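Local coordinates for replication initiation and membrane attachment protein (PDB 5WTN), which probably acts with DnaD and DnaI in the primosome, helping to load the replicative helicase when chromosome replication is initiated or restarted, at residues Lys234-Leu239 with Asp264-Ala269. Sequence-based numbering, arbitrary orientation.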
loop_
_atom_site.group_PDB
_atom_site.type_symbol
_atom_site.label_atom_id
_atom_site.label_comp_id
_atom_site.label_asym_id
_atom_site.label_seq_id
_atom_site.Cartn_x
_atom_site.Cartn_y
_atom_site.Cartn_z
ATOM N N LYS A 234 -26.733 17.079 -19.945
ATOM C CA LYS A 234 -25.694 16.695 -20.888
ATOM C C LYS A 234 -25.433 15.193 -20.861
ATOM O O LYS A 234 -25.422 14.544 -21.899
ATOM C CB LYS A 234 -24.399 17.448 -20.557
ATOM C CG LYS A 234 -24.064 18.612 -21.484
ATOM C CD LYS A 234 -23.048 19.575 -20.842
ATOM C CE LYS A 234 -21.662 18.953 -20.662
ATOM N NZ LYS A 234 -20.809 19.652 -19.623
ATOM N N LYS A 235 -25.232 14.637 -19.672
ATOM C CA LYS A 235 -24.871 13.228 -19.558
ATOM C C LYS A 235 -26.036 12.373 -19.984
ATOM O O LYS A 235 -25.852 11.339 -20.621
ATOM C CB LYS A 235 -24.461 12.869 -18.131
ATOM C CG LYS A 235 -23.433 13.797 -17.519
ATOM C CD LYS A 235 -22.659 13.086 -16.417
ATOM C CE LYS A 235 -21.602 13.986 -15.783
ATOM N NZ LYS A 235 -21.139 13.414 -14.483
ATOM N N LEU A 236 -27.239 12.808 -19.628
ATOM C CA LEU A 236 -28.433 12.042 -19.946
ATOM C C LEU A 236 -28.667 12.013 -21.459
ATOM O O LEU A 236 -28.896 10.952 -22.056
ATOM C CB LEU A 236 -29.621 12.623 -19.201
ATOM C CG LEU A 236 -29.543 12.284 -17.713
ATOM C CD1 LEU A 236 -30.624 13.011 -16.913
ATOM C CD2 LEU A 236 -29.641 10.774 -17.531
ATOM N N ALA A 237 -28.569 13.186 -22.074
ATOM C CA ALA A 237 -28.716 13.321 -23.513
ATOM C C ALA A 237 -27.696 12.468 -24.247
ATOM O O ALA A 237 -28.011 11.827 -25.251
ATOM C CB ALA A 237 -28.558 14.770 -23.918
ATOM N N PHE A 238 -26.465 12.468 -23.754
ATOM C CA PHE A 238 -25.397 11.784 -24.452
ATOM C C PHE A 238 -25.542 10.283 -24.277
ATOM O O PHE A 238 -25.403 9.518 -25.230
ATOM C CB PHE A 238 -24.044 12.256 -23.932
ATOM C CG PHE A 238 -22.885 11.446 -24.443
ATOM C CD1 PHE A 238 -22.191 11.840 -25.577
ATOM C CD2 PHE A 238 -22.484 10.284 -23.783
ATOM C CE1 PHE A 238 -21.119 11.080 -26.046
ATOM C CE2 PHE A 238 -21.425 9.522 -24.246
ATOM C CZ PHE A 238 -20.740 9.918 -25.375
ATOM N N LEU A 239 -25.794 9.869 -23.043
ATOM C CA LEU A 239 -25.909 8.456 -22.716
ATOM C C LEU A 239 -27.101 7.815 -23.424
ATOM O O LEU A 239 -26.986 6.710 -23.948
ATOM C CB LEU A 239 -26.043 8.277 -21.203
ATOM C CG LEU A 239 -26.342 6.860 -20.707
ATOM C CD1 LEU A 239 -25.139 5.991 -20.913
ATOM C CD2 LEU A 239 -26.756 6.840 -19.247
ATOM N N ASP A 264 -32.181 13.346 -9.462
ATOM C CA ASP A 264 -32.553 11.952 -9.223
ATOM C C ASP A 264 -33.815 11.586 -10.009
ATOM O O ASP A 264 -33.835 10.587 -10.720
ATOM C CB ASP A 264 -32.743 11.695 -7.720
ATOM C CG ASP A 264 -31.486 11.123 -7.047
ATOM O OD1 ASP A 264 -30.353 11.359 -7.541
ATOM O OD2 ASP A 264 -31.642 10.430 -6.010
ATOM N N ALA A 265 -34.846 12.423 -9.910
ATOM C CA ALA A 265 -36.109 12.208 -10.622
ATOM C C ALA A 265 -35.966 12.329 -12.143
ATOM O O ALA A 265 -36.580 11.562 -12.893
ATOM C CB ALA A 265 -37.148 13.172 -10.128
ATOM N N LEU A 266 -35.173 13.302 -12.589
ATOM C CA LEU A 266 -34.843 13.447 -14.003
ATOM C C LEU A 266 -34.145 12.200 -14.540
ATOM O O LEU A 266 -34.500 11.705 -15.600
ATOM C CB LEU A 266 -33.948 14.664 -14.208
ATOM C CG LEU A 266 -33.583 14.999 -15.653
ATOM C CD1 LEU A 266 -34.817 15.320 -16.459
ATOM C CD2 LEU A 266 -32.639 16.165 -15.704
ATOM N N ARG A 267 -33.160 11.698 -13.798
ATOM C CA ARG A 267 -32.452 10.476 -14.172
ATOM C C ARG A 267 -33.404 9.308 -14.395
ATOM O O ARG A 267 -33.272 8.583 -15.379
ATOM C CB ARG A 267 -31.373 10.106 -13.131
ATOM C CG ARG A 267 -30.122 11.016 -13.158
ATOM C CD ARG A 267 -29.028 10.629 -12.137
ATOM N NE ARG A 267 -28.526 9.252 -12.272
ATOM C CZ ARG A 267 -27.491 8.762 -11.581
ATOM N NH1 ARG A 267 -26.842 9.547 -10.724
ATOM N NH2 ARG A 267 -27.093 7.495 -11.750
ATOM N N ARG A 268 -34.370 9.137 -13.496
ATOM C CA ARG A 268 -35.363 8.074 -13.638
ATOM C C ARG A 268 -36.196 8.237 -14.898
ATOM O O ARG A 268 -36.378 7.288 -15.646
ATOM C CB ARG A 268 -36.291 8.029 -12.425
ATOM C CG ARG A 268 -35.569 7.741 -11.117
ATOM C CD ARG A 268 -36.513 7.291 -10.001
ATOM N NE ARG A 268 -35.868 7.473 -8.702
ATOM C CZ ARG A 268 -36.048 8.539 -7.927
ATOM N NH1 ARG A 268 -36.878 9.508 -8.314
ATOM N NH2 ARG A 268 -35.409 8.638 -6.764
ATOM N N ALA A 269 -36.709 9.445 -15.112
ATOM C CA ALA A 269 -37.514 9.758 -16.282
ATOM C C ALA A 269 -36.756 9.414 -17.555
ATOM O O ALA A 269 -37.313 8.816 -18.480
ATOM C CB ALA A 269 -37.872 11.221 -16.281
#
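No flat group stacks between K234-L239 and D264-A269: R267 faces L236 with its CA and aliphatic CG, the latter lying 4.3 Å from CD1 of L236, while the guanidinium runs on past the leucine to another subunit. R268, whose side chain leaves the helix away from K234-L239, has the carbonyl O of D264 over one face of its guanidinium, 3.9 Å above the plane and displaced toward the rim, an approach made within its own helix. Across the interface the meeting is purely apolar. L236 inserts one methyl, CD1, between L266 and the start of the R267 side chain; it is 3.8 Å from L266 CG and 4.2 Å from the CA of R267. The two leucines slant across each other, and L266 presents its branch point together with CD2. With 122 Å² buried and no hydrogen bond crossing, the closest approaches all run through CD1 of L236. R267 NH1 is hydrogen-bonded to the carbonyl of R120 in the second subunit, where D121 also forms a salt bridge with K235, so this helix pair borders a subunit interface of the tetramer. Helices 227-240 and 263-278 pack side by side, both leucines also touching M247, and L266 touching L250, of the intervening helix 244-254, in a mainly helical C-terminal domain consistent with a DnaB/DnaD homology domain.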